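PDB 6GDR: DNA ligase from Alteromonas mediterranea, which probably seals nicks in DNA through an adenylated intermediate, as a minimal Lig E-type ligase, and is seen here with AMP and bound DNA. Local coordinates for residues 27-32 with 206-211; 33-38 with 162-167; 173-178 with 190-195. One frame throughout, in Å; residues are numbered along the deposited sequence.

Contact 1 (27-32 with 206-211). Unlike the reference sequence in segment 206-211: I208 (reference Leu). With AMP (adenosine monophosphate), chain G.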
loop_
_atom_site.group_PDB
_atom_site.type_symbol
_atom_site.label_atom_id
_atom_site.label_comp_id
_atom_site.label_asym_id
_atom_site.label_seq_id
_atom_site.Cartn_x
_atom_site.Cartn_y
_atom_site.Cartn_z
ATOM N N ALA D 27 -19.726 10.706 1.094
ATOM C CA ALA D 27 -19.935 11.723 0.071
ATOM C C ALA D 27 -18.934 12.867 0.176
ATOM O O ALA D 27 -18.757 13.610 -0.796
ATOM C CB ALA D 27 -21.359 12.271 0.161
ATOM N N GLU D 28 -18.277 13.026 1.323
ATOM C CA GLU D 28 -17.303 14.090 1.525
ATOM C C GLU D 28 -15.889 13.686 1.120
ATOM O O GLU D 28 -14.946 14.443 1.375
ATOM C CB GLU D 28 -17.305 14.529 2.993
ATOM C CG GLU D 28 -18.684 14.841 3.552
ATOM C CD GLU D 28 -18.643 15.225 5.017
ATOM O OE1 GLU D 28 -17.533 15.449 5.545
ATOM O OE2 GLU D 28 -19.722 15.299 5.644
ATOM N N TYR D 29 -15.721 12.522 0.498
ATOM C CA TYR D 29 -14.408 11.993 0.164
ATOM C C TYR D 29 -14.285 11.762 -1.335
ATOM O O TYR D 29 -15.251 11.390 -2.008
ATOM C CB TYR D 29 -14.140 10.666 0.885
ATOM C CG TYR D 29 -14.029 10.774 2.385
ATOM C CD1 TYR D 29 -15.162 10.837 3.184
ATOM C CD2 TYR D 29 -12.788 10.796 3.006
ATOM C CE1 TYR D 29 -15.062 10.929 4.560
ATOM C CE2 TYR D 29 -12.677 10.887 4.378
ATOM C CZ TYR D 29 -13.817 10.952 5.152
ATOM O OH TYR D 29 -13.711 11.045 6.521
ATOM N N TRP D 30 -13.079 11.986 -1.851
ATOM C CA TRP D 30 -12.708 11.475 -3.161
ATOM C C TRP D 30 -12.257 10.028 -3.011
ATOM O O TRP D 30 -11.386 9.725 -2.191
ATOM C CB TRP D 30 -11.587 12.308 -3.784
ATOM C CG TRP D 30 -12.040 13.569 -4.454
ATOM C CD1 TRP D 30 -11.658 14.842 -4.145
ATOM C CD2 TRP D 30 -12.950 13.680 -5.555
ATOM N NE1 TRP D 30 -12.277 15.738 -4.981
ATOM C CE2 TRP D 30 -13.076 15.051 -5.856
ATOM C CE3 TRP D 30 -13.674 12.753 -6.313
ATOM C CZ2 TRP D 30 -13.895 15.518 -6.882
ATOM C CZ3 TRP D 30 -14.486 13.219 -7.332
ATOM C CH2 TRP D 30 -14.590 14.588 -7.606
ATOM N N VAL D 31 -12.857 9.137 -3.790
ATOM C CA VAL D 31 -12.526 7.718 -3.751
ATOM C C VAL D 31 -11.605 7.403 -4.918
ATOM O O VAL D 31 -11.746 7.968 -6.009
ATOM C CB VAL D 31 -13.793 6.843 -3.798
ATOM C CG1 VAL D 31 -13.439 5.385 -3.531
ATOM C CG2 VAL D 31 -14.825 7.338 -2.795
ATOM N N SER D 32 -10.655 6.502 -4.686
ATOM C CA SER D 32 -9.752 6.055 -5.735
ATOM C C SER D 32 -9.246 4.668 -5.372
ATOM O O SER D 32 -9.191 4.301 -4.196
ATOM C CB SER D 32 -8.577 7.021 -5.922
ATOM O OG SER D 32 -7.799 7.113 -4.742
ATOM N N LYS D 206 -9.098 12.213 7.454
ATOM C CA LYS D 206 -8.974 12.927 6.190
ATOM C C LYS D 206 -8.469 12.027 5.069
ATOM O O LYS D 206 -8.720 12.325 3.895
ATOM C CB LYS D 206 -8.036 14.123 6.353
ATOM C CG LYS D 206 -8.330 14.990 7.573
ATOM C CD LYS D 206 -7.386 16.183 7.655
ATOM C CE LYS D 206 -7.322 16.752 9.063
ATOM N NZ LYS D 206 -6.521 15.892 9.975
ATOM N N LEU D 207 -7.768 10.943 5.400
ATOM C CA LEU D 207 -7.217 10.026 4.405
ATOM C C LEU D 207 -7.338 8.612 4.956
ATOM O O LEU D 207 -6.564 8.220 5.834
ATOM C CB LEU D 207 -5.763 10.366 4.082
ATOM C CG LEU D 207 -5.033 9.432 3.114
ATOM C CD1 LEU D 207 -5.728 9.396 1.761
ATOM C CD2 LEU D 207 -3.583 9.863 2.959
ATOM N N ILE D 208 -8.293 7.845 4.434
ATOM C CA ILE D 208 -8.638 6.541 4.987
ATOM C C ILE D 208 -8.256 5.450 3.998
ATOM O O ILE D 208 -8.248 5.650 2.778
ATOM C CB ILE D 208 -10.137 6.477 5.354
ATOM C CG1 ILE D 208 -10.410 7.376 6.564
ATOM C CG2 ILE D 208 -10.576 5.049 5.671
ATOM C CD1 ILE D 208 -11.755 8.059 6.529
ATOM N N LYS D 209 -7.941 4.279 4.547
ATOM C CA LYS D 209 -7.422 3.141 3.804
ATOM C C LYS D 209 -8.393 1.980 3.955
ATOM O O LYS D 209 -8.818 1.664 5.072
ATOM C CB LYS D 209 -6.034 2.775 4.335
ATOM C CG LYS D 209 -5.412 1.495 3.816
ATOM C CD LYS D 209 -4.412 0.951 4.833
ATOM C CE LYS D 209 -3.399 2.010 5.290
ATOM N NZ LYS D 209 -2.513 1.508 6.374
ATOM N N VAL D 210 -8.744 1.347 2.838
ATOM C CA VAL D 210 -9.756 0.296 2.819
ATOM C C VAL D 210 -9.183 -0.912 2.091
ATOM O O VAL D 210 -8.839 -0.821 0.907
ATOM C CB VAL D 210 -11.057 0.764 2.147
ATOM C CG1 VAL D 210 -12.187 -0.193 2.477
ATOM C CG2 VAL D 210 -11.408 2.183 2.578
ATOM N N LYS D 211 -9.091 -2.039 2.794
ATOM C CA LYS D 211 -8.572 -3.277 2.231
ATOM C C LYS D 211 -9.379 -4.449 2.768
ATOM O O LYS D 211 -9.857 -4.422 3.906
ATOM C CB LYS D 211 -7.086 -3.475 2.568
ATOM C CG LYS D 211 -6.142 -2.519 1.851
ATOM C CD LYS D 211 -4.809 -2.387 2.583
ATOM C CE LYS D 211 -4.037 -3.697 2.631
ATOM N NZ LYS D 211 -3.617 -4.165 1.281
HETATM P P AMP G . -0.011 1.522 3.421
HETATM O O1P AMP G . -0.216 0.947 2.038
HETATM O O2P AMP G . -0.773 0.924 4.580
HETATM O "O5'" AMP G . -0.343 3.095 3.356
HETATM C "C5'" AMP G . -0.959 3.631 2.189
HETATM C "C4'" AMP G . 0.072 3.769 1.070
HETATM O "O4'" AMP G . -0.513 3.393 -0.180
HETATM C "C3'" AMP G . 0.632 5.172 0.904
HETATM O "O3'" AMP G . 2.008 5.195 1.299
HETATM C "C2'" AMP G . 0.475 5.503 -0.567
HETATM O "O2'" AMP G . 1.716 5.912 -1.145
HETATM C "C1'" AMP G . -0.007 4.220 -1.232
HETATM N N9 AMP G . -1.056 4.372 -2.278
HETATM C C8 AMP G . -1.167 3.523 -3.318
HETATM N N7 AMP G . -2.198 3.871 -4.128
HETATM C C5 AMP G . -2.766 4.970 -3.607
HETATM C C6 AMP G . -3.900 5.847 -3.970
HETATM N N6 AMP G . -4.633 5.595 -5.076
HETATM N N1 AMP G . -4.176 6.894 -3.167
HETATM C C2 AMP G . -3.451 7.149 -2.062
HETATM N N3 AMP G . -2.408 6.388 -1.676
HETATM C C4 AMP G . -2.014 5.305 -2.389
#
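Y29 opens strand 29-34, and its ring reaches across to I208 of strand 207-210. With CG anti to the carbonyl carbon (chi1 -66°), this torsion carries the far end of the ring up to the terminal methyl of the isoleucine. I208 CD1 lies 3.7 Å from Y29 CE2 and 3.6 Å from Y29 OH, and the two side chains cross at about a right angle. I208 CD1 approaches the ring obliquely; the tyrosine hydroxyl is hydrogen-bonded instead to the carbonyl oxygen of D205, just ahead of the second segment. K206 adds only its backbone, with its O 4.2 Å from Y29 CE2. The chain has isoleucine at 208 where the reference sequence has leucine.

This meeting is indirect in the sheet. Strands 29-34 and 207-210 are not neighbours but flank strand 189-194 in the nucleotidyltransferase (ATP-grasp clan) domain, so the tyrosine spans one intervening strand, touching L192 of that strand, with the ring of H194 packed edge-to-face against its own.

Further along, W30 and V31 turn to other partners, W30 pairing its backbone with H193 and V31 with F167. S32 then brings the strand to the nucleotide, its OG 3.5 Å from N6 of AMP. From the other side of the middle strand, K209 reaches the opposite end of the same ligand: K209 NZ donates a hydrogen bond of 2.6 Å to phosphate oxygen O2P, the chain bending at chi3 (-51°) to direct the amine there. The KLIKVK sequence that carries it is consistent with motif V of DNA ligases, whose lysines line the phosphate end of the nucleotide pocket.

Contact 2 (33-38 with 162-167). With AMP (adenosine monophosphate), chain G; nucleotides of chain B.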
loop_
_atom_site.group_PDB
_atom_site.type_symbol
_atom_site.label_atom_id
_atom_site.label_comp_id
_atom_site.label_asym_id
_atom_site.label_seq_id
_atom_site.Cartn_x
_atom_site.Cartn_y
_atom_site.Cartn_z
ATOM N N GLU D 33 -8.881 3.905 -6.397
ATOM C CA GLU D 33 -8.364 2.560 -6.196
ATOM C C GLU D 33 -6.933 2.628 -5.680
ATOM O O GLU D 33 -6.100 3.353 -6.233
ATOM C CB GLU D 33 -8.417 1.770 -7.503
ATOM C CG GLU D 33 -7.811 0.375 -7.420
ATOM C CD GLU D 33 -7.985 -0.412 -8.706
ATOM O OE1 GLU D 33 -8.961 -0.148 -9.440
ATOM O OE2 GLU D 33 -7.144 -1.292 -8.986
ATOM N N LYS D 34 -6.651 1.876 -4.620
ATOM C CA LYS D 34 -5.291 1.796 -4.108
ATOM C C LYS D 34 -4.436 0.969 -5.059
ATOM O O LYS D 34 -4.773 -0.174 -5.381
ATOM C CB LYS D 34 -5.278 1.176 -2.712
ATOM C CG LYS D 34 -3.951 1.332 -1.991
ATOM C CD LYS D 34 -3.899 0.496 -0.726
ATOM C CE LYS D 34 -2.594 0.712 0.024
ATOM N NZ LYS D 34 -1.399 0.412 -0.815
ATOM N N LEU D 35 -3.325 1.549 -5.509
ATOM C CA LEU D 35 -2.450 0.921 -6.488
ATOM C C LEU D 35 -1.276 0.271 -5.766
ATOM O O LEU D 35 -0.513 0.953 -5.073
ATOM C CB LEU D 35 -1.959 1.948 -7.508
ATOM C CG LEU D 35 -3.061 2.789 -8.163
ATOM C CD1 LEU D 35 -2.468 3.745 -9.185
ATOM C CD2 LEU D 35 -4.120 1.907 -8.814
ATOM N N ASP D 36 -1.131 -1.042 -5.937
ATOM C CA ASP D 36 -0.089 -1.810 -5.260
ATOM C C ASP D 36 1.230 -1.594 -5.998
ATOM O O ASP D 36 1.711 -2.444 -6.752
ATOM C CB ASP D 36 -0.467 -3.285 -5.202
ATOM C CG ASP D 36 0.440 -4.086 -4.291
ATOM O OD1 ASP D 36 1.234 -3.475 -3.547
ATOM O OD2 ASP D 36 0.356 -5.331 -4.319
ATOM N N GLY D 37 1.825 -0.426 -5.766
ATOM C CA GLY D 37 3.071 -0.044 -6.392
ATOM C C GLY D 37 4.101 0.374 -5.358
ATOM O O GLY D 37 4.130 -0.127 -4.231
ATOM N N ILE D 38 4.958 1.306 -5.767
ATOM C CA ILE D 38 5.989 1.876 -4.908
ATOM C C ILE D 38 5.703 3.362 -4.754
ATOM O O ILE D 38 5.548 4.075 -5.752
ATOM C CB ILE D 38 7.401 1.655 -5.484
ATOM C CG1 ILE D 38 7.701 0.160 -5.645
ATOM C CG2 ILE D 38 8.450 2.329 -4.603
ATOM C CD1 ILE D 38 7.825 -0.606 -4.339
ATOM N N ALA D 162 1.126 10.593 -14.760
ATOM C CA ALA D 162 -0.309 10.355 -14.765
ATOM C C ALA D 162 -0.898 10.838 -13.445
ATOM O O ALA D 162 -0.186 11.316 -12.558
ATOM C CB ALA D 162 -0.621 8.871 -14.998
ATOM N N VAL D 163 -2.217 10.712 -13.321
ATOM C CA VAL D 163 -2.941 11.138 -12.129
ATOM C C VAL D 163 -3.962 10.064 -11.791
ATOM O O VAL D 163 -4.743 9.648 -12.654
ATOM C CB VAL D 163 -3.634 12.501 -12.330
ATOM C CG1 VAL D 163 -4.303 12.957 -11.037
ATOM C CG2 VAL D 163 -2.636 13.544 -12.813
ATOM N N VAL D 164 -3.956 9.613 -10.535
ATOM C CA VAL D 164 -4.898 8.587 -10.111
ATOM C C VAL D 164 -6.318 9.083 -10.338
ATOM O O VAL D 164 -6.660 10.223 -9.997
ATOM C CB VAL D 164 -4.658 8.220 -8.640
ATOM C CG1 VAL D 164 -5.737 7.273 -8.140
ATOM C CG2 VAL D 164 -3.279 7.588 -8.473
ATOM N N SER D 165 -7.151 8.224 -10.917
ATOM C CA SER D 165 -8.540 8.580 -11.166
ATOM C C SER D 165 -9.292 8.692 -9.847
ATOM O O SER D 165 -9.204 7.808 -8.990
ATOM C CB SER D 165 -9.203 7.539 -12.066
ATOM O OG SER D 165 -8.510 7.415 -13.296
ATOM N N GLN D 166 -10.034 9.785 -9.687
ATOM C CA GLN D 166 -10.817 10.041 -8.488
ATOM C C GLN D 166 -12.292 10.066 -8.858
ATOM O O GLN D 166 -12.692 10.790 -9.775
ATOM C CB GLN D 166 -10.410 11.368 -7.840
ATOM C CG GLN D 166 -8.923 11.487 -7.530
ATOM C CD GLN D 166 -8.520 10.746 -6.272
ATOM O OE1 GLN D 166 -9.364 10.378 -5.454
ATOM N NE2 GLN D 166 -7.221 10.526 -6.108
ATOM N N PHE D 167 -13.091 9.272 -8.151
ATOM C CA PHE D 167 -14.529 9.202 -8.363
ATOM C C PHE D 167 -15.236 9.384 -7.024
ATOM O O PHE D 167 -14.603 9.586 -5.983
ATOM C CB PHE D 167 -14.925 7.876 -9.026
ATOM C CG PHE D 167 -14.433 6.662 -8.293
ATOM C CD1 PHE D 167 -15.224 6.044 -7.341
ATOM C CD2 PHE D 167 -13.179 6.139 -8.558
ATOM C CE1 PHE D 167 -14.772 4.926 -6.665
ATOM C CE2 PHE D 167 -12.723 5.023 -7.887
ATOM C CZ PHE D 167 -13.519 4.415 -6.939
HETATM P P AMP G . -0.011 1.522 3.421
HETATM O O1P AMP G . -0.216 0.947 2.038
HETATM O O2P AMP G . -0.773 0.924 4.580
HETATM O "O5'" AMP G . -0.343 3.095 3.356
HETATM C "C5'" AMP G . -0.959 3.631 2.189
HETATM C "C4'" AMP G . 0.072 3.769 1.070
HETATM O "O4'" AMP G . -0.513 3.393 -0.180
HETATM C "C3'" AMP G . 0.632 5.172 0.904
HETATM O "O3'" AMP G . 2.008 5.195 1.299
HETATM C "C2'" AMP G . 0.475 5.503 -0.567
HETATM O "O2'" AMP G . 1.716 5.912 -1.145
HETATM C "C1'" AMP G . -0.007 4.220 -1.232
HETATM N N9 AMP G . -1.056 4.372 -2.278
HETATM C C8 AMP G . -1.167 3.523 -3.318
HETATM N N7 AMP G . -2.198 3.871 -4.128
HETATM C C5 AMP G . -2.766 4.970 -3.607
HETATM C C6 AMP G . -3.900 5.847 -3.970
HETATM N N6 AMP G . -4.633 5.595 -5.076
HETATM N N1 AMP G . -4.176 6.894 -3.167
HETATM C C2 AMP G . -3.451 7.149 -2.062
HETATM N N3 AMP G . -2.408 6.388 -1.676
HETATM C C4 AMP G . -2.014 5.305 -2.389
ATOM P P DC B 10 6.570 1.420 -0.259
ATOM O OP1 DC B 10 5.883 2.340 -1.190
ATOM O OP2 DC B 10 7.078 1.931 1.035
ATOM O "O5'" DC B 10 5.612 0.171 0.025
ATOM C "C5'" DC B 10 5.052 -0.534 -1.070
ATOM C "C4'" DC B 10 4.534 -1.897 -0.650
ATOM O "O4'" DC B 10 5.616 -2.699 -0.117
ATOM C "C3'" DC B 10 3.500 -1.886 0.457
ATOM O "O3'" DC B 10 2.204 -1.586 -0.051
ATOM C "C2'" DC B 10 3.605 -3.309 0.994
ATOM C "C1'" DC B 10 5.090 -3.644 0.806
ATOM N N1 DC B 10 5.875 -3.575 2.071
ATOM C C2 DC B 10 6.019 -4.721 2.860
ATOM O O2 DC B 10 5.503 -5.781 2.486
ATOM N N3 DC B 10 6.727 -4.639 4.012
ATOM C C4 DC B 10 7.269 -3.479 4.382
ATOM N N4 DC B 10 7.957 -3.449 5.527
ATOM C C5 DC B 10 7.128 -2.299 3.594
ATOM C C6 DC B 10 6.428 -2.392 2.459
ATOM P P DC B 9 12.065 2.308 2.001
ATOM O OP1 DC B 9 11.850 3.731 1.561
ATOM O OP2 DC B 9 11.453 2.052 3.350
ATOM O "O5'" DC B 9 11.517 1.292 0.935
ATOM C "C5'" DC B 9 10.595 1.752 -0.026
ATOM C "C4'" DC B 9 10.152 0.567 -0.887
ATOM O "O4'" DC B 9 10.919 -0.454 -0.712
ATOM C "C3'" DC B 9 8.737 0.087 -0.411
ATOM O "O3'" DC B 9 7.802 0.770 -1.060
ATOM C "C2'" DC B 9 8.724 -1.408 -0.780
ATOM C "C1'" DC B 9 9.973 -1.786 -0.604
ATOM N N1 DC B 9 10.130 -2.373 0.652
ATOM C C2 DC B 9 9.864 -3.790 0.828
ATOM O O2 DC B 9 9.502 -4.465 -0.119
ATOM N N3 DC B 9 10.031 -4.406 2.146
ATOM C C4 DC B 9 10.447 -3.639 3.257
ATOM N N4 DC B 9 10.601 -4.257 4.518
ATOM C C5 DC B 9 10.720 -2.200 3.087
ATOM C C6 DC B 9 10.554 -1.584 1.775
#
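L35 and V164 supply the apolar part of this contact. L35 CD1 rests 4.0 Å from V164 CG2, the two side chains sliding past each other in opposite directions. A looser touch lies at the other end, where the F167 ring meets the backbone of E33 obliquely, its CE2 4.3 Å from E33 N. V164 also uses its other methyl, CG1, anti to the backbone N (chi1 173°), which comes within 3.7 Å of N6 of AMP.

The polar interactions go to the nucleotide instead of across the segments. L35 N donates a nearly straight hydrogen bond of 2.9 Å (161°) to N7 of the adenine and, two residues back, E33 O lies 2.9 Å from N6 of AMP, so backbone atoms on either side of K34 approach the adenine. K34 runs extended from the strand until a bend at chi4 carries NZ to the ribose and phosphate: it bonds AMP O4' at 3.2 Å and, weakly, AMP O1P at 3.1 Å. A salt bridge to E188 also holds this amine. The sequence K34-L35-D36-G37 fits motif I (KxDG) of DNA ligases, whose lysine carries the adenylate during catalysis.

Beyond the lysine the chain makes an inverse gamma turn centred on D36, whose carboxylate pairs with R282, and then meets the DNA, I38 CD1 lying 3.6 Å from O3' of DC9 of chain B.

Around the contact, L35 and V164 both lean on M131 of strand 129-134, and V164 touches F133 of the same strand. Helix 81-89 packs on I38 at one end of the contact and helix 142-154 receives V163 and Q166 at the other; strand 129-134 adds F133 to the AMP pocket.

Contact 3 (173-178 with 190-195). With AMP (adenosine monophosphate), chain G.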
loop_
_atom_site.group_PDB
_atom_site.type_symbol
_atom_site.label_atom_id
_atom_site.label_comp_id
_atom_site.label_asym_id
_atom_site.label_seq_id
_atom_site.Cartn_x
_atom_site.Cartn_y
_atom_site.Cartn_z
ATOM N N ASN D 173 -22.763 1.093 1.734
ATOM C CA ASN D 173 -23.013 -0.096 0.931
ATOM C C ASN D 173 -22.363 0.028 -0.440
ATOM O O ASN D 173 -21.829 -0.950 -0.976
ATOM C CB ASN D 173 -24.518 -0.322 0.796
ATOM C CG ASN D 173 -24.857 -1.698 0.257
ATOM O OD1 ASN D 173 -24.911 -1.908 -0.955
ATOM N ND2 ASN D 173 -25.091 -2.644 1.159
ATOM N N ALA D 174 -22.398 1.228 -1.026
ATOM C CA ALA D 174 -21.724 1.450 -2.300
ATOM C C ALA D 174 -20.223 1.231 -2.166
ATOM O O ALA D 174 -19.573 0.735 -3.096
ATOM C CB ALA D 174 -22.015 2.862 -2.807
ATOM N N LEU D 175 -19.655 1.593 -1.015
ATOM C CA LEU D 175 -18.230 1.375 -0.787
ATOM C C LEU D 175 -17.914 -0.112 -0.703
ATOM O O LEU D 175 -16.957 -0.591 -1.323
ATOM C CB LEU D 175 -17.794 2.089 0.492
ATOM C CG LEU D 175 -16.289 2.102 0.774
ATOM C CD1 LEU D 175 -15.609 3.205 -0.019
ATOM C CD2 LEU D 175 -16.013 2.255 2.262
ATOM N N GLU D 176 -18.710 -0.859 0.064
ATOM C CA GLU D 176 -18.459 -2.287 0.218
ATOM C C GLU D 176 -18.532 -3.004 -1.126
ATOM O O GLU D 176 -17.712 -3.884 -1.412
ATOM C CB GLU D 176 -19.462 -2.889 1.201
ATOM C CG GLU D 176 -18.954 -4.123 1.931
ATOM C CD GLU D 176 -17.891 -3.795 2.963
ATOM O OE1 GLU D 176 -17.732 -2.601 3.298
ATOM O OE2 GLU D 176 -17.214 -4.730 3.441
ATOM N N GLU D 177 -19.501 -2.634 -1.965
ATOM C CA GLU D 177 -19.650 -3.290 -3.261
ATOM C C GLU D 177 -18.503 -2.934 -4.198
ATOM O O GLU D 177 -18.004 -3.797 -4.928
ATOM C CB GLU D 177 -20.990 -2.911 -3.892
ATOM C CG GLU D 177 -22.199 -3.457 -3.152
ATOM C CD GLU D 177 -23.509 -3.081 -3.820
ATOM O OE1 GLU D 177 -23.491 -2.210 -4.716
ATOM O OE2 GLU D 177 -24.554 -3.657 -3.451
ATOM N N LYS D 178 -18.076 -1.670 -4.198
ATOM C CA LYS D 178 -16.949 -1.282 -5.041
ATOM C C LYS D 178 -15.672 -1.977 -4.591
ATOM O O LYS D 178 -14.880 -2.438 -5.421
ATOM C CB LYS D 178 -16.768 0.236 -5.020
ATOM C CG LYS D 178 -15.676 0.751 -5.956
ATOM C CD LYS D 178 -16.029 0.518 -7.420
ATOM C CE LYS D 178 -14.879 0.884 -8.343
ATOM N NZ LYS D 178 -15.165 0.520 -9.760
ATOM N N LEU D 190 -9.138 0.322 -1.744
ATOM C CA LEU D 190 -9.628 1.663 -2.017
ATOM C C LEU D 190 -8.969 2.659 -1.073
ATOM O O LEU D 190 -8.509 2.312 0.017
ATOM C CB LEU D 190 -11.156 1.749 -1.871
ATOM C CG LEU D 190 -11.991 0.878 -2.811
ATOM C CD1 LEU D 190 -13.475 1.056 -2.518
ATOM C CD2 LEU D 190 -11.691 1.197 -4.270
ATOM N N MET D 191 -8.934 3.912 -1.519
ATOM C CA MET D 191 -8.438 5.026 -0.727
ATOM C C MET D 191 -9.492 6.121 -0.708
ATOM O O MET D 191 -10.136 6.394 -1.726
ATOM C CB MET D 191 -7.121 5.574 -1.291
ATOM C CG MET D 191 -5.984 4.565 -1.291
ATOM S SD MET D 191 -5.445 4.096 0.363
ATOM C CE MET D 191 -4.687 5.616 0.928
ATOM N N LEU D 192 -9.675 6.734 0.457
ATOM C CA LEU D 192 -10.651 7.798 0.648
ATOM C C LEU D 192 -9.915 9.040 1.127
ATOM O O LEU D 192 -9.288 9.019 2.191
ATOM C CB LEU D 192 -11.722 7.387 1.661
ATOM C CG LEU D 192 -12.360 6.014 1.440
ATOM C CD1 LEU D 192 -13.313 5.685 2.575
ATOM C CD2 LEU D 192 -13.083 5.973 0.108
ATOM N N HIS D 193 -9.992 10.112 0.344
ATOM C CA HIS D 193 -9.338 11.373 0.672
ATOM C C HIS D 193 -10.400 12.458 0.761
ATOM O O HIS D 193 -11.104 12.725 -0.218
ATOM C CB HIS D 193 -8.279 11.732 -0.373
ATOM C CG HIS D 193 -7.191 12.615 0.151
ATOM N ND1 HIS D 193 -5.934 12.661 -0.412
ATOM C CD2 HIS D 193 -7.169 13.485 1.189
ATOM C CE1 HIS D 193 -5.185 13.520 0.256
ATOM N NE2 HIS D 193 -5.911 14.035 1.232
ATOM N N HIS D 194 -10.511 13.078 1.933
ATOM C CA HIS D 194 -11.531 14.095 2.149
ATOM C C HIS D 194 -11.300 15.284 1.224
ATOM O O HIS D 194 -10.174 15.772 1.083
ATOM C CB HIS D 194 -11.516 14.541 3.609
ATOM C CG HIS D 194 -12.836 15.051 4.097
ATOM N ND1 HIS D 194 -13.100 16.392 4.267
ATOM C CD2 HIS D 194 -13.966 14.396 4.454
ATOM C CE1 HIS D 194 -14.335 16.542 4.709
ATOM N NE2 HIS D 194 -14.883 15.347 4.829
ATOM N N LYS D 195 -12.381 15.757 0.601
ATOM C CA LYS D 195 -12.265 16.810 -0.405
ATOM C C LYS D 195 -11.827 18.128 0.220
ATOM O O LYS D 195 -10.885 18.771 -0.255
ATOM C CB LYS D 195 -13.599 16.983 -1.133
ATOM C CG LYS D 195 -14.184 15.694 -1.692
ATOM C CD LYS D 195 -15.501 15.948 -2.409
ATOM C CE LYS D 195 -16.114 14.654 -2.918
ATOM N NZ LYS D 195 -17.472 14.863 -3.489
HETATM P P AMP G . -0.011 1.522 3.421
HETATM O O1P AMP G . -0.216 0.947 2.038
HETATM O O2P AMP G . -0.773 0.924 4.580
HETATM O "O5'" AMP G . -0.343 3.095 3.356
HETATM C "C5'" AMP G . -0.959 3.631 2.189
HETATM C "C4'" AMP G . 0.072 3.769 1.070
HETATM O "O4'" AMP G . -0.513 3.393 -0.180
HETATM C "C3'" AMP G . 0.632 5.172 0.904
HETATM O "O3'" AMP G . 2.008 5.195 1.299
HETATM C "C2'" AMP G . 0.475 5.503 -0.567
HETATM O "O2'" AMP G . 1.716 5.912 -1.145
HETATM C "C1'" AMP G . -0.007 4.220 -1.232
HETATM N N9 AMP G . -1.056 4.372 -2.278
HETATM C C8 AMP G . -1.167 3.523 -3.318
HETATM N N7 AMP G . -2.198 3.871 -4.128
HETATM C C5 AMP G . -2.766 4.970 -3.607
HETATM C C6 AMP G . -3.900 5.847 -3.970
HETATM N N6 AMP G . -4.633 5.595 -5.076
HETATM N N1 AMP G . -4.176 6.894 -3.167
HETATM C C2 AMP G . -3.451 7.149 -2.062
HETATM N N3 AMP G . -2.408 6.388 -1.676
HETATM C C4 AMP G . -2.014 5.305 -2.389
#
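Helix 172-184 packs on one face of the sheet in the nucleotidyltransferase domain, where L175 meets L190 and L192 of strand 189-194. The short axes run 10.6 Å apart at 145°, roughly antiparallel, as the short connection between helix and strand allows. L175 meets both leucines through a single methyl, CD1. Its CG is anti to the backbone N (chi1 -173°), and this brings CD1 to 3.7 Å from L192 CD2, tip to tip, and 3.9 Å from L190 CD1, past which it slides in the opposite direction. One turn on, the K178 chain crosses L190 at about a right angle, with K178 CG 4.1 Å from L190 CD1, while its amine is hydrogen-bonded to Q181.

The strand's sequence, following E188, is consistent with motif IV of DNA ligases, and its intervening residue faces the nucleotide. M191 points away from the helix and lies over a face of the adenine, folded by successive bends at chi2 and chi3. M191 CG is 3.5 Å from AMP N1 and M191 CE 3.5 Å from AMP N3, so the chain follows the pyrimidine ring. Cutting the side chain back to an alanine here removes CG and CE from that face of the base and would probably open a gap over the pyrimidine ring, letting the adenine shift. Behind M191, the backbone pairs with S32 on the adjoining strand.

In the fold
All three contacts belong to the nucleotidyltransferase domain and touch AMP. Contacts 1 and 3 have centres only 5 Å apart, while contact 2 lies 12 Å from contact 1 and 13 Å from contact 3. Contacts 1 and 2 divide strand 29-34 between them; contact 3 uses its neighbour, strand 189-194, which separates it from strand 207-210. Along the chain, 27-32 and 33-38 come first, 162-167 and 173-178 follow, then 190-195 and finally 206-211, so contact 1 encloses the other two. Segments far apart in the sequence, from 27-32 to 206-211, thereby gather at one nucleotide, with K34 and M191 touching each other beside the base.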